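Long-range contact in serine protease pet (Escherichia coli, PDB 4OM9), which is a secreted autotransporter enterotoxin of enteroaggregative strains, whose passenger domain carries a serine protease probably directed at the host cytoskeletal protein alpha-fodrin: residues Y90-R95 and S103-N108. Residues are numbered along the deposited sequence; the frame is centred on the assembly and turned at random.
Sequences YTQINR and SIQRLN
The Gln105 side chain runs roughly perpendicular to that of Gln92 over one face of an antiparallel beta hairpin, their amide planes 71° apart. Gln105 NE2 donates to Gln92 OE1 in the plane of both amides and on a carbonyl lone pair; the modelled 2.5 Å is very short, its exact length doubtful. The same NE2 also reaches the backbone O of Ala80. On the other face Ile93 and the aliphatic part of Arg106 run together, with CD1 3.7 Å from Arg106 CG. A chi1 of 55° lays Ile93 along that stem, while the guanidinium runs on to a salt bridge with Asp294. A classic beta bulge underlies this: Ile93 N binds Arg106 O at 2.8 Å, Asn94 N only weakly, and Arg106 N returns a bond to Asn94 O. At the far end Asn108 grips Thr91 twice, holding the segments together there. Its OD1 takes Thr91 N at 2.7 Å, the donor 56° out of the carbonyl plane, and its own N binds Thr91 O. Beside it Leu107 CD1 packs on Tyr90 CB. Through Asp294, which begins strand 294-298, Arg106 links this protease domain of the chymotrypsin-like clan PA fold to the first coils of the beta-helix.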
loop_
_atom_site.group_PDB
_atom_site.type_symbol
_atom_site.label_atom_id
_atom_site.label_comp_id
_atom_site.label_asym_id
_atom_site.label_seq_id
_atom_site.Cartn_x
_atom_site.Cartn_y
_atom_site.Cartn_z
ATOM N N TYR A 90 -29.761 -8.409 15.105
ATOM C CA TYR A 90 -29.872 -9.084 16.377
ATOM C C TYR A 90 -31.058 -8.509 17.156
ATOM O O TYR A 90 -31.407 -7.319 17.029
ATOM C CB TYR A 90 -28.584 -8.942 17.192
ATOM C CG TYR A 90 -27.347 -9.492 16.525
ATOM C CD1 TYR A 90 -26.582 -8.702 15.665
ATOM C CD2 TYR A 90 -26.926 -10.797 16.767
ATOM C CE1 TYR A 90 -25.452 -9.198 15.064
ATOM C CE2 TYR A 90 -25.784 -11.308 16.165
ATOM C CZ TYR A 90 -25.057 -10.514 15.314
ATOM O OH TYR A 90 -23.924 -11.025 14.716
ATOM N N THR A 91 -31.677 -9.362 17.961
ATOM C CA THR A 91 -32.865 -8.965 18.688
ATOM C C THR A 91 -32.643 -9.160 20.184
ATOM O O THR A 91 -32.173 -10.216 20.605
ATOM C CB THR A 91 -34.093 -9.766 18.195
ATOM O OG1 THR A 91 -34.462 -9.299 16.889
ATOM C CG2 THR A 91 -35.284 -9.612 19.151
ATOM N N GLN A 92 -32.949 -8.134 20.975
ATOM C CA GLN A 92 -32.958 -8.261 22.430
ATOM C C GLN A 92 -34.054 -9.251 22.842
ATOM O O GLN A 92 -35.211 -9.066 22.485
ATOM C CB GLN A 92 -33.196 -6.899 23.105
ATOM C CG GLN A 92 -33.471 -6.976 24.606
ATOM C CD GLN A 92 -34.134 -5.702 25.173
ATOM O OE1 GLN A 92 -33.634 -4.594 24.984
ATOM N NE2 GLN A 92 -35.263 -5.870 25.867
ATOM N N ILE A 93 -33.707 -10.295 23.581
ATOM C CA ILE A 93 -34.743 -11.222 24.013
ATOM C C ILE A 93 -34.830 -11.285 25.527
ATOM O O ILE A 93 -35.687 -11.954 26.068
ATOM C CB ILE A 93 -34.535 -12.662 23.426
ATOM C CG1 ILE A 93 -33.143 -13.205 23.760
ATOM C CG2 ILE A 93 -34.789 -12.653 21.943
ATOM C CD1 ILE A 93 -33.129 -14.150 24.951
ATOM N N ASN A 94 -33.940 -10.570 26.203
ATOM C CA ASN A 94 -34.045 -10.398 27.651
ATOM C C ASN A 94 -33.199 -9.219 28.096
ATOM O O ASN A 94 -32.330 -8.725 27.341
ATOM C CB ASN A 94 -33.609 -11.662 28.393
ATOM C CG ASN A 94 -34.320 -11.834 29.749
ATOM O OD1 ASN A 94 -34.700 -10.859 30.400
ATOM N ND2 ASN A 94 -34.472 -13.076 30.177
ATOM N N ARG A 95 -33.446 -8.765 29.320
ATOM C CA ARG A 95 -32.678 -7.658 29.875
ATOM C C ARG A 95 -32.916 -7.481 31.364
ATOM O O ARG A 95 -33.884 -8.007 31.929
ATOM C CB ARG A 95 -32.999 -6.341 29.152
ATOM C CG ARG A 95 -34.454 -5.911 29.232
ATOM C CD ARG A 95 -34.611 -4.427 28.895
ATOM N NE ARG A 95 -35.996 -4.013 29.100
ATOM C CZ ARG A 95 -36.427 -2.756 29.133
ATOM N NH1 ARG A 95 -35.584 -1.737 28.975
ATOM N NH2 ARG A 95 -37.718 -2.523 29.327
ATOM N N SER A 103 -29.124 -0.655 31.527
ATOM C CA SER A 103 -29.713 -1.809 30.868
ATOM C C SER A 103 -28.662 -2.745 30.286
ATOM O O SER A 103 -27.878 -2.349 29.433
ATOM C CB SER A 103 -30.672 -1.368 29.766
ATOM O OG SER A 103 -31.251 -2.509 29.132
ATOM N N ILE A 104 -28.657 -3.988 30.766
ATOM C CA ILE A 104 -27.860 -5.064 30.179
ATOM C C ILE A 104 -28.796 -5.997 29.418
ATOM O O ILE A 104 -29.815 -6.478 29.942
ATOM C CB ILE A 104 -27.048 -5.848 31.231
ATOM C CG1 ILE A 104 -26.355 -7.053 30.594
ATOM C CG2 ILE A 104 -27.929 -6.328 32.333
ATOM C CD1 ILE A 104 -25.303 -6.700 29.558
ATOM N N GLN A 105 -28.441 -6.218 28.161
ATOM C CA GLN A 105 -29.289 -6.885 27.200
ATOM C C GLN A 105 -28.722 -8.240 26.798
ATOM O O GLN A 105 -27.499 -8.403 26.655
ATOM C CB GLN A 105 -29.458 -6.028 25.938
ATOM C CG GLN A 105 -30.216 -4.714 26.103
ATOM C CD GLN A 105 -30.226 -3.924 24.799
ATOM O OE1 GLN A 105 -29.172 -3.555 24.276
ATOM N NE2 GLN A 105 -31.413 -3.687 24.256
ATOM N N ARG A 106 -29.624 -9.208 26.614
ATOM C CA ARG A 106 -29.282 -10.477 26.000
ATOM C C ARG A 106 -29.860 -10.490 24.593
ATOM O O ARG A 106 -31.080 -10.394 24.413
ATOM C CB ARG A 106 -29.832 -11.664 26.816
ATOM C CG ARG A 106 -29.751 -13.030 26.101
ATOM C CD ARG A 106 -28.400 -13.746 26.308
ATOM N NE ARG A 106 -28.304 -14.936 25.464
ATOM C CZ ARG A 106 -27.423 -15.925 25.608
ATOM N NH1 ARG A 106 -26.520 -15.902 26.580
ATOM N NH2 ARG A 106 -27.449 -16.954 24.755
ATOM N N LEU A 107 -28.999 -10.642 23.600
ATOM C CA LEU A 107 -29.445 -10.702 22.223
ATOM C C LEU A 107 -29.766 -12.145 21.832
ATOM O O LEU A 107 -29.222 -13.084 22.409
ATOM C CB LEU A 107 -28.376 -10.099 21.307
ATOM C CG LEU A 107 -28.065 -8.599 21.479
ATOM C CD1 LEU A 107 -26.837 -8.197 20.674
ATOM C CD2 LEU A 107 -29.268 -7.727 21.097
ATOM N N ASN A 108 -30.647 -12.322 20.854
ATOM C CA ASN A 108 -31.070 -13.663 20.426
ATOM C C ASN A 108 -29.929 -14.570 19.895
ATOM O O ASN A 108 -30.032 -15.787 20.006
ATOM C CB ASN A 108 -32.157 -13.557 19.350
ATOM C CG ASN A 108 -31.661 -12.859 18.112
ATOM O OD1 ASN A 108 -30.879 -11.914 18.204
ATOM N ND2 ASN A 108 -32.080 -13.337 16.941
HETATM O O HOH W 1 -33.393 -1.133 27.223
#